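Local coordinates for N-acetylmuramoyl-L-alanine amidase (Peptoclostridium difficile, PDB 4RN7), which probably hydrolyses, as a zinc-dependent amidase, the amide bond between N-acetylmuramic acid and L-alanine in peptidoglycan, this chain being its catalytic amidase domain, at residues A[26-29]-A[30-34]; A[115-118]-A[119-122]; A[131-135]-A[136-140]; A[170-173]-A[174-178]. One frame throughout, in Å; residues are numbered along the deposited sequence.

Contact 1 of 4, residues A[26-29]-A[30-34]; sequences RYEK and DLNLQ. With ZN (zinc ion), chain B.
Glu28 lays its CG against the amide of Asn32, one helical turn on, with CG to ND2 at 3.2 Å. The two side chains cross with the carboxylate and amide planes nearly perpendicular, 84° apart. Asn32 ND2 gives a weak hydrogen bond to Glu28 OE2 at 3.3 Å; its stronger partner is the carbonyl of Gly11. With CG anti to the backbone N (chi1 170°) and an extended chain beyond it, the carboxylate reaches the zinc ion, and OE2 binds it at 2.1 Å. His12 and His82 also bind the zinc. Thr19 N holds OE1.

Tyr27 is the N-cap residue of helix 28-44, and its O accepts from Asp30 N at 3.0 Å. Asp30 OD2 lies at the edge of the Tyr27 ring, 3.7 Å from CD2. A water joins Tyr27 N to Asp30 OD2. Lys29 runs alongside Asp30, but its NZ pairs with Asp58.

The helix follows strand 4-10 in a beta-alpha-beta unit of the amidase fold. With OE2 on the zinc and OE1 on Thr19 N, the Glu28 carboxylate cannot rotate freely, and Asn32, itself held by Gly11, adds a weak second-shell bond to OE2.

Contact 2 of 4, residues A[115-118]-A[119-122]; sequences QSTI and VSYV
Tyr121 stands beside Thr117, both side chains pointing the same way from the helix. The methyl CG2 of Thr117 meets the CE1 corner of the ring at 3.9 Å. Thr117 places this methyl anti to its backbone N, while OG1 (chi1 -56°) turns back to bond with the carbonyl of Thr113. The carbonyl oxygen of Thr117 lies at the edge of the ring, near its plane, 3.3 Å from Tyr121 CD1.

Tyr121 N donates to Thr117 O at 3.1 Å, and this bond is firm. Ser120 OG also approaches Thr117 O, but at 2.5 Å and in one of two conformers that bond is doubtful.

These residues lie in the later part of helix 107-122, which links strand 95-99 to strand 126-131 in a beta-alpha-beta unit at one end of the mixed sheet. Tyr121 and Thr117 face helix 164-185, where they touch Gln176.

Ile118 and Val122 also run side by side, methyl to methyl, with CG2 of each 3.6 Å from the other. Val122 CG2 sits between its own backbone N and carbonyl carbon (chi1 of the residue -77°), which brings it to 3.1 Å from Ile118 O. Val122 N bonds to this same oxygen almost in line with the carbonyl.

Gln115 and Val119 cross at a slant. Gln115 bends at chi2 (77°), and its NE2 passes 4.0 Å from Val119 CG2. Its amide is held by Thr97 at OE1, and by Ile95 O and Asp126 at NE2.

Contact 3 of 4, residues A[131-135]-A[136-140]; sequences ENNFE and VLRES
Asn132 touches the helix that follows through its backbone oxygen, which lies 3.9 Å from Leu137 CD1. Its side chain reaches forward along the chain. OD1 accepts from Phe134 N at 2.8 Å, in the carbonyl plane and on a lone pair, and so closes an Asx turn.

Asn133 lays its amide across the aliphatic part of Arg138, with OD1 3.6 Å from CD. The amide and guanidinium planes are 55° apart.

Phe134 is the N-cap residue. Its O accepts from Arg138 N at 2.9 Å with a nearly straight bond, and more weakly from Leu137 N. The ring points alongside Val136, and CE2 meets the methyl CG2 at 3.5 Å. CG is anti to the backbone N (chi1 -173°), a setting that swings the ring toward the zinc site. There it meets the ring of His82, a zinc ligand, with the two planes at about 80°. The turn leads from strand 126-131 into the short helix 135-139 of the amidase fold, and this ring contact places it beside the metal site. Leu63 and Leu146 also touch the ring.

Glu135 begins the helix and lies against one face of the guanidinium of Arg138. Its CA is offset toward the rim, and its CG comes within 3.3 Å of NH2. The carboxylate stays beyond salt-bridge range, OE2 to Arg138 NH2 being 4.1 Å. Arg138 bends at chi3 and instead gives NE to Glu139 OE2 at 2.9 Å, a salt bridge. OE2 lies in the guanidinium plane, while NE meets it on the anti side, tilted out of the carboxylate plane.

Contact 4 of 4, residues A[170-173]-A[174-178]; sequences LAEG and IVQGV
Gln176 packs along Glu172, one turn earlier in helix 164-185, and the two side chains point the same way. Its CB lies 3.7 Å from Glu172 O, the oxygen that also accepts from Gln176 N. CG stays close to that oxygen and comes 3.8 Å from Glu172 OE2. A bend at chi2 (-54°) then turns the amide toward the carboxylate, with CD 3.9 Å from OE2. At the tip, NE2 donates to Glu172 OE2 at 3.1 Å, with a nearly straight N-H. OE2 is met on its syn side, somewhat out of the carboxylate plane, while the oxygen lies close to the amide plane. The two planes are 39° apart. Glu172 makes its own bend at chi2 (62°) to reach this place.

The buried side of the helix is apolar. Leu170 CD1 touches Ile174 CD1 at 4.0 Å, and the two side chains cross. Both also meet Ile118 of helix 107-122. Leu170 reaches Cys149 and Ile174 reaches Ile147, both in strand 144-151, so this face lies on the sheet. Val175 sets CG2 3.1 Å from Ala171 O and turns toward Leu39 and Lys42 of helix 28-44. Gly173 O accepts from Gly177 N.

Glu172 and Gln176 both touch Tyr121 of helix 107-122. Their near-linear bond to the syn side of OE2 holds carboxylate and amide in one relative rotation.

Contact 4 is the most buried of the four; the others are each partly buried. Contacts 2 and 4 belong to neighbouring helices and touch directly: Thr117 CG2 lies 3.2 Å from Gly173 O, and Tyr121 CE2 lies 3.5 Å from Glu172 CG. Contacts 1 and 3 do not touch, their nearest atoms being about 8 Å apart, but both border the zinc site. Contact 1 supplies a ligand, while contact 3 sets a ring against a histidine ligand. Both contain N-cap turns at helix starts. Contacts 2 and 4 lie within helices, where apolar packing accompanies the backbone bonds. Charged side chains feature more in contacts 1 and 3.

Contact 1 of 4, residues A[26-29]-A[30-34]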
loop_
_atom_site.group_PDB
_atom_site.type_symbol
_atom_site.label_atom_id
_atom_site.label_comp_id
_atom_site.label_asym_id
_atom_site.label_seq_id
_atom_site.Cartn_x
_atom_site.Cartn_y
_atom_site.Cartn_z
ATOM N N ARG A 26 -13.107 -11.269 8.986
ATOM C CA ARG A 26 -11.688 -11.041 8.825
ATOM C C ARG A 26 -11.521 -9.540 8.869
ATOM O O ARG A 26 -12.439 -8.810 8.478
ATOM C CB ARG A 26 -11.209 -11.566 7.477
ATOM C CG ARG A 26 -11.255 -13.076 7.353
ATOM C CD ARG A 26 -10.490 -13.536 6.124
ATOM N NE ARG A 26 -10.323 -14.985 6.102
ATOM C CZ ARG A 26 -11.163 -15.821 5.504
ATOM N NH1 ARG A 26 -12.227 -15.351 4.869
ATOM N NH2 ARG A 26 -10.941 -17.127 5.533
ATOM N N TYR A 27 -10.365 -9.087 9.352
ATOM C CA TYR A 27 -10.099 -7.661 9.502
ATOM C C TYR A 27 -9.075 -7.172 8.510
ATOM O O TYR A 27 -8.030 -7.798 8.333
ATOM C CB TYR A 27 -9.540 -7.370 10.893
ATOM C CG TYR A 27 -10.422 -7.843 12.007
ATOM C CD1 TYR A 27 -11.789 -7.614 11.977
ATOM C CD2 TYR A 27 -9.889 -8.529 13.089
ATOM C CE1 TYR A 27 -12.605 -8.054 13.001
ATOM C CE2 TYR A 27 -10.695 -8.969 14.119
ATOM C CZ TYR A 27 -12.052 -8.732 14.067
ATOM O OH TYR A 27 -12.860 -9.167 15.091
ATOM N N GLU A 28 -9.349 -6.018 7.910
ATOM C CA GLU A 28 -8.390 -5.351 7.039
ATOM C C GLU A 28 -6.998 -5.228 7.666
ATOM O O GLU A 28 -5.999 -5.453 6.987
ATOM C CB GLU A 28 -8.915 -3.961 6.646
ATOM C CG GLU A 28 -7.886 -3.093 5.930
ATOM C CD GLU A 28 -8.389 -1.688 5.660
ATOM O OE1 GLU A 28 -9.582 -1.411 5.942
ATOM O OE2 GLU A 28 -7.597 -0.855 5.169
ATOM N N LYS A 29 -6.928 -4.885 8.953
ATOM C CA LYS A 29 -5.628 -4.705 9.600
ATOM C C LYS A 29 -4.727 -5.923 9.416
ATOM O O LYS A 29 -3.516 -5.777 9.222
ATOM C CB LYS A 29 -5.770 -4.377 11.098
ATOM C CG LYS A 29 -6.430 -5.480 11.938
ATOM C CD LYS A 29 -6.166 -5.250 13.442
ATOM C CE LYS A 29 -6.698 -6.409 14.281
ATOM N NZ LYS A 29 -6.459 -6.234 15.754
ATOM N N ASP A 30 -5.315 -7.118 9.462
ATOM C CA ASP A 30 -4.521 -8.340 9.430
ATOM C C ASP A 30 -4.073 -8.647 8.009
ATOM O O ASP A 30 -2.942 -9.082 7.771
ATOM C CB ASP A 30 -5.326 -9.518 9.975
ATOM C CG ASP A 30 -5.586 -9.413 11.458
ATOM O OD1 ASP A 30 -4.694 -8.938 12.200
ATOM O OD2 ASP A 30 -6.689 -9.809 11.880
ATOM N N LEU A 31 -4.969 -8.419 7.057
ATOM C CA LEU A 31 -4.654 -8.668 5.662
ATOM C C LEU A 31 -3.643 -7.646 5.141
ATOM O O LEU A 31 -2.741 -7.980 4.362
ATOM C CB LEU A 31 -5.941 -8.649 4.840
ATOM C CG LEU A 31 -6.916 -9.729 5.310
ATOM C CD1 LEU A 31 -8.336 -9.523 4.762
ATOM C CD2 LEU A 31 -6.381 -11.095 4.903
ATOM N N ASN A 32 -3.776 -6.401 5.586
ATOM C CA ASN A 32 -2.778 -5.388 5.262
ATOM C C ASN A 32 -1.372 -5.815 5.688
ATOM O O ASN A 32 -0.407 -5.632 4.936
ATOM C CB ASN A 32 -3.108 -4.068 5.964
ATOM C CG ASN A 32 -4.287 -3.342 5.339
ATOM O OD1 ASN A 32 -4.779 -3.696 4.249
ATOM N ND2 ASN A 32 -4.756 -2.302 6.038
ATOM N N LEU A 33 -1.258 -6.345 6.906
ATOM C CA LEU A 33 0.039 -6.771 7.438
ATOM C C LEU A 33 0.585 -7.936 6.601
ATOM O O LEU A 33 1.783 -7.976 6.321
ATOM C CB LEU A 33 -0.090 -7.167 8.903
ATOM C CG LEU A 33 1.209 -7.481 9.632
ATOM C CD1 LEU A 33 2.104 -6.245 9.597
ATOM C CD2 LEU A 33 0.914 -7.885 11.073
ATOM N N GLN A 34 -0.291 -8.849 6.165
ATOM C CA GLN A 34 0.151 -9.995 5.380
ATOM C C GLN A 34 0.727 -9.537 4.055
ATOM O O GLN A 34 1.805 -9.975 3.648
ATOM C CB GLN A 34 -1.004 -10.975 5.125
ATOM C CG GLN A 34 -1.463 -11.722 6.369
ATOM C CD GLN A 34 -2.674 -12.599 6.098
ATOM O OE1 GLN A 34 -3.084 -12.775 4.954
ATOM N NE2 GLN A 34 -3.257 -13.142 7.157
HETATM ZN ZN ZN B . -7.863 1.248 5.373
HETATM O O HOH W 1 -8.492 -10.930 10.347
#

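Contact 2 of 4, residues A[115-118]-A[119-122]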
loop_
_atom_site.group_PDB
_atom_site.type_symbol
_atom_site.label_atom_id
_atom_site.label_comp_id
_atom_site.label_asym_id
_atom_site.label_seq_id
_atom_site.Cartn_x
_atom_site.Cartn_y
_atom_site.Cartn_z
ATOM N N GLN A 115 0.484 1.612 -9.933
ATOM C CA GLN A 115 -0.854 1.180 -10.373
ATOM C C GLN A 115 -0.843 0.389 -11.686
ATOM O O GLN A 115 -1.440 -0.689 -11.772
ATOM C CB GLN A 115 -1.795 2.383 -10.490
ATOM C CG GLN A 115 -3.173 2.051 -11.060
ATOM C CD GLN A 115 -4.083 1.390 -10.042
ATOM O OE1 GLN A 115 -3.845 1.464 -8.836
ATOM N NE2 GLN A 115 -5.142 0.743 -10.527
ATOM N N SER A 116 -0.165 0.911 -12.704
ATOM C CA SER A 116 -0.105 0.219 -13.986
ATOM C C SER A 116 0.596 -1.132 -13.883
ATOM O O SER A 116 0.199 -2.094 -14.537
ATOM C CB SER A 116 0.581 1.097 -15.028
ATOM O OG SER A 116 -0.197 2.247 -15.282
ATOM N N THR A 117 1.630 -1.204 -13.052
ATOM C CA THR A 117 2.391 -2.437 -12.911
ATOM C C THR A 117 1.557 -3.498 -12.182
ATOM O O THR A 117 1.552 -4.675 -12.570
ATOM C CB THR A 117 3.722 -2.181 -12.180
ATOM O OG1 THR A 117 4.454 -1.166 -12.884
ATOM C CG2 THR A 117 4.553 -3.453 -12.141
ATOM N N ILE A 118 0.851 -3.074 -11.137
ATOM C CA ILE A 118 -0.046 -3.962 -10.408
ATOM C C ILE A 118 -1.041 -4.575 -11.387
ATOM O O ILE A 118 -1.212 -5.795 -11.419
ATOM C CB ILE A 118 -0.824 -3.219 -9.300
ATOM C CG1 ILE A 118 0.095 -2.830 -8.147
ATOM C CG2 ILE A 118 -1.936 -4.100 -8.751
ATOM C CD1 ILE A 118 -0.571 -1.894 -7.144
ATOM N N VAL A 119 -1.667 -3.732 -12.205
ATOM C CA VAL A 119 -2.646 -4.203 -13.185
ATOM C C VAL A 119 -2.090 -5.282 -14.126
ATOM O O VAL A 119 -2.820 -6.183 -14.560
ATOM C CB VAL A 119 -3.243 -3.019 -13.987
ATOM C CG1 VAL A 119 -4.143 -3.515 -15.092
ATOM C CG2 VAL A 119 -4.024 -2.113 -13.035
ATOM N N SER A 120 -0.796 -5.207 -14.427
ATOM C CA SER A 120 -0.185 -6.185 -15.322
ATOM C C SER A 120 0.066 -7.520 -14.621
ATOM O O SER A 120 0.011 -8.571 -15.257
ATOM C CB SER A 120 1.114 -5.644 -15.914
ATOM O OG SER A 120 2.102 -5.503 -14.911
ATOM N N TYR A 121 0.326 -7.473 -13.320
ATOM C CA TYR A 121 0.635 -8.669 -12.530
ATOM C C TYR A 121 -0.567 -9.455 -11.996
ATOM O O TYR A 121 -0.551 -10.684 -12.016
ATOM C CB TYR A 121 1.586 -8.310 -11.381
ATOM C CG TYR A 121 3.025 -8.313 -11.822
ATOM C CD1 TYR A 121 3.537 -7.277 -12.594
ATOM C CD2 TYR A 121 3.870 -9.364 -11.486
ATOM C CE1 TYR A 121 4.858 -7.281 -13.015
ATOM C CE2 TYR A 121 5.192 -9.378 -11.900
ATOM C CZ TYR A 121 5.680 -8.334 -12.663
ATOM O OH TYR A 121 6.994 -8.346 -13.075
ATOM N N VAL A 122 -1.592 -8.762 -11.504
ATOM C CA VAL A 122 -2.758 -9.457 -10.949
ATOM C C VAL A 122 -3.954 -9.394 -11.895
ATOM O O VAL A 122 -4.902 -10.186 -11.768
ATOM C CB VAL A 122 -3.157 -8.927 -9.559
ATOM C CG1 VAL A 122 -2.215 -9.467 -8.504
ATOM C CG2 VAL A 122 -3.145 -7.420 -9.550
#

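Contact 3 of 4, residues A[131-135]-A[136-140]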
loop_
_atom_site.group_PDB
_atom_site.type_symbol
_atom_site.label_atom_id
_atom_site.label_comp_id
_atom_site.label_asym_id
_atom_site.label_seq_id
_atom_site.Cartn_x
_atom_site.Cartn_y
_atom_site.Cartn_z
ATOM N N GLU A 131 -6.326 11.509 -6.254
ATOM C CA GLU A 131 -5.853 12.413 -5.211
ATOM C C GLU A 131 -6.644 12.175 -3.930
ATOM O O GLU A 131 -7.875 12.035 -3.959
ATOM C CB GLU A 131 -6.019 13.873 -5.641
ATOM C CG GLU A 131 -4.995 14.338 -6.663
ATOM C CD GLU A 131 -5.300 15.719 -7.205
ATOM O OE1 GLU A 131 -6.497 16.076 -7.296
ATOM O OE2 GLU A 131 -4.344 16.447 -7.546
ATOM N N ASN A 132 -5.949 12.154 -2.801
ATOM C CA ASN A 132 -6.614 11.977 -1.521
ATOM C C ASN A 132 -5.822 12.653 -0.414
ATOM O O ASN A 132 -4.601 12.519 -0.351
ATOM C CB ASN A 132 -6.783 10.495 -1.199
ATOM C CG ASN A 132 -7.726 10.256 -0.032
ATOM O OD1 ASN A 132 -7.378 10.496 1.125
ATOM N ND2 ASN A 132 -8.930 9.775 -0.333
ATOM N N ASN A 133 -6.524 13.357 0.466
ATOM C CA ASN A 133 -5.869 14.130 1.521
ATOM C C ASN A 133 -5.532 13.336 2.792
ATOM O O ASN A 133 -5.260 13.934 3.838
ATOM C CB ASN A 133 -6.737 15.337 1.884
ATOM C CG ASN A 133 -5.916 16.557 2.262
ATOM O OD1 ASN A 133 -4.848 16.800 1.701
ATOM N ND2 ASN A 133 -6.418 17.334 3.217
ATOM N N PHE A 134 -5.548 12.006 2.695
ATOM C CA PHE A 134 -5.211 11.118 3.814
ATOM C C PHE A 134 -3.950 11.590 4.543
ATOM O O PHE A 134 -2.918 11.839 3.913
ATOM C CB PHE A 134 -5.017 9.694 3.286
ATOM C CG PHE A 134 -4.825 8.651 4.359
ATOM C CD1 PHE A 134 -5.837 8.384 5.282
ATOM C CD2 PHE A 134 -3.652 7.907 4.419
ATOM C CE1 PHE A 134 -5.670 7.407 6.259
ATOM C CE2 PHE A 134 -3.476 6.919 5.394
ATOM C CZ PHE A 134 -4.485 6.675 6.313
ATOM N N GLU A 135 -4.043 11.725 5.865
ATOM C CA GLU A 135 -2.994 12.383 6.648
ATOM C C GLU A 135 -1.594 11.799 6.425
ATOM O O GLU A 135 -0.614 12.554 6.336
ATOM C CB GLU A 135 -3.350 12.392 8.142
ATOM C CG GLU A 135 -2.323 13.123 9.011
ATOM C CD GLU A 135 -2.773 13.319 10.444
ATOM O OE1 GLU A 135 -3.880 12.869 10.805
ATOM O OE2 GLU A 135 -2.011 13.938 11.212
ATOM N N VAL A 136 -1.500 10.474 6.306
ATOM C CA VAL A 136 -0.193 9.843 6.102
ATOM C C VAL A 136 0.462 10.310 4.800
ATOM O O VAL A 136 1.684 10.503 4.741
ATOM C CB VAL A 136 -0.264 8.306 6.173
ATOM C CG1 VAL A 136 1.111 7.695 5.980
ATOM C CG2 VAL A 136 -0.827 7.868 7.516
ATOM N N LEU A 137 -0.351 10.526 3.767
ATOM C CA LEU A 137 0.154 11.046 2.508
ATOM C C LEU A 137 0.450 12.532 2.639
ATOM O O LEU A 137 1.496 13.016 2.190
ATOM C CB LEU A 137 -0.881 10.844 1.396
ATOM C CG LEU A 137 -1.334 9.403 1.145
ATOM C CD1 LEU A 137 -2.321 9.341 -0.021
ATOM C CD2 LEU A 137 -0.144 8.499 0.882
ATOM N N ARG A 138 -0.493 13.251 3.241
ATOM C CA ARG A 138 -0.420 14.702 3.336
ATOM C C ARG A 138 0.787 15.195 4.125
ATOM O O ARG A 138 1.434 16.176 3.730
ATOM C CB ARG A 138 -1.710 15.242 3.954
ATOM C CG ARG A 138 -1.794 16.753 3.962
ATOM C CD ARG A 138 -3.017 17.240 4.714
ATOM N NE ARG A 138 -2.905 16.980 6.147
ATOM C CZ ARG A 138 -3.782 16.267 6.845
ATOM N NH1 ARG A 138 -4.841 15.742 6.244
ATOM N NH2 ARG A 138 -3.606 16.080 8.146
ATOM N N GLU A 139 1.094 14.516 5.229
ATOM C CA GLU A 139 2.117 14.997 6.151
ATOM C C GLU A 139 3.469 14.302 6.009
ATOM O O GLU A 139 4.411 14.641 6.725
ATOM C CB GLU A 139 1.622 14.907 7.600
ATOM C CG GLU A 139 0.316 15.659 7.865
ATOM C CD GLU A 139 0.447 17.160 7.714
ATOM O OE1 GLU A 139 1.584 17.670 7.729
ATOM O OE2 GLU A 139 -0.593 17.837 7.580
ATOM N N SER A 140 3.576 13.346 5.083
ATOM C CA SER A 140 4.884 12.757 4.776
ATOM C C SER A 140 5.684 13.639 3.803
ATOM O O SER A 140 5.103 14.360 2.979
ATOM C CB SER A 140 4.734 11.329 4.245
ATOM O OG SER A 140 3.729 11.266 3.252
#

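Contact 4 of 4, residues A[170-173]-A[174-178]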
loop_
_atom_site.group_PDB
_atom_site.type_symbol
_atom_site.label_atom_id
_atom_site.label_comp_id
_atom_site.label_asym_id
_atom_site.label_seq_id
_atom_site.Cartn_x
_atom_site.Cartn_y
_atom_site.Cartn_z
ATOM N N LEU A 170 0.447 -9.720 -6.169
ATOM C CA LEU A 170 0.194 -8.311 -5.897
ATOM C C LEU A 170 1.467 -7.661 -5.370
ATOM O O LEU A 170 1.874 -6.597 -5.837
ATOM C CB LEU A 170 -0.954 -8.177 -4.892
ATOM C CG LEU A 170 -1.188 -6.804 -4.271
ATOM C CD1 LEU A 170 -1.468 -5.772 -5.354
ATOM C CD2 LEU A 170 -2.341 -6.883 -3.278
ATOM N N ALA A 171 2.114 -8.325 -4.416
ATOM C CA ALA A 171 3.358 -7.813 -3.853
ATOM C C ALA A 171 4.435 -7.706 -4.927
ATOM O O ALA A 171 5.170 -6.722 -4.965
ATOM C CB ALA A 171 3.838 -8.672 -2.682
ATOM N N GLU A 172 4.513 -8.697 -5.811
ATOM C CA GLU A 172 5.514 -8.657 -6.875
ATOM C C GLU A 172 5.247 -7.472 -7.806
ATOM O O GLU A 172 6.175 -6.750 -8.190
ATOM C CB GLU A 172 5.536 -9.973 -7.659
ATOM C CG GLU A 172 6.617 -10.050 -8.740
ATOM C CD GLU A 172 8.040 -9.956 -8.203
ATOM O OE1 GLU A 172 8.276 -10.257 -7.012
ATOM O OE2 GLU A 172 8.935 -9.576 -8.984
ATOM N N GLY A 173 3.976 -7.261 -8.136
ATOM C CA GLY A 173 3.588 -6.134 -8.966
ATOM C C GLY A 173 3.976 -4.811 -8.332
ATOM O O GLY A 173 4.498 -3.917 -9.002
ATOM N N ILE A 174 3.728 -4.684 -7.033
ATOM C CA ILE A 174 4.102 -3.474 -6.310
ATOM C C ILE A 174 5.617 -3.267 -6.313
ATOM O O ILE A 174 6.099 -2.162 -6.576
ATOM C CB ILE A 174 3.580 -3.500 -4.865
ATOM C CG1 ILE A 174 2.044 -3.549 -4.857
ATOM C CG2 ILE A 174 4.065 -2.274 -4.102
ATOM C CD1 ILE A 174 1.462 -3.863 -3.485
ATOM N N VAL A 175 6.364 -4.328 -6.018
ATOM C CA VAL A 175 7.824 -4.253 -6.058
ATOM C C VAL A 175 8.314 -3.706 -7.394
ATOM O O VAL A 175 9.100 -2.758 -7.436
ATOM C CB VAL A 175 8.471 -5.620 -5.826
ATOM C CG1 VAL A 175 9.976 -5.544 -6.057
ATOM C CG2 VAL A 175 8.184 -6.097 -4.418
ATOM N N GLN A 176 7.832 -4.289 -8.488
ATOM C CA GLN A 176 8.308 -3.888 -9.802
ATOM C C GLN A 176 7.942 -2.446 -10.124
ATOM O O GLN A 176 8.713 -1.748 -10.780
ATOM C CB GLN A 176 7.803 -4.845 -10.884
ATOM C CG GLN A 176 8.421 -6.239 -10.785
ATOM C CD GLN A 176 9.944 -6.207 -10.778
ATOM O OE1 GLN A 176 10.566 -5.330 -11.383
ATOM N NE2 GLN A 176 10.551 -7.163 -10.083
ATOM N N GLY A 177 6.785 -1.994 -9.645
ATOM C CA GLY A 177 6.380 -0.611 -9.846
ATOM C C GLY A 177 7.282 0.352 -9.094
ATOM O O GLY A 177 7.719 1.376 -9.628
ATOM N N VAL A 178 7.558 0.022 -7.839
ATOM C CA VAL A 178 8.470 0.824 -7.033
ATOM C C VAL A 178 9.867 0.878 -7.648
ATOM O O VAL A 178 10.458 1.954 -7.753
ATOM C CB VAL A 178 8.556 0.275 -5.610
ATOM C CG1 VAL A 178 9.639 1.007 -4.807
ATOM C CG2 VAL A 178 7.214 0.407 -4.932
#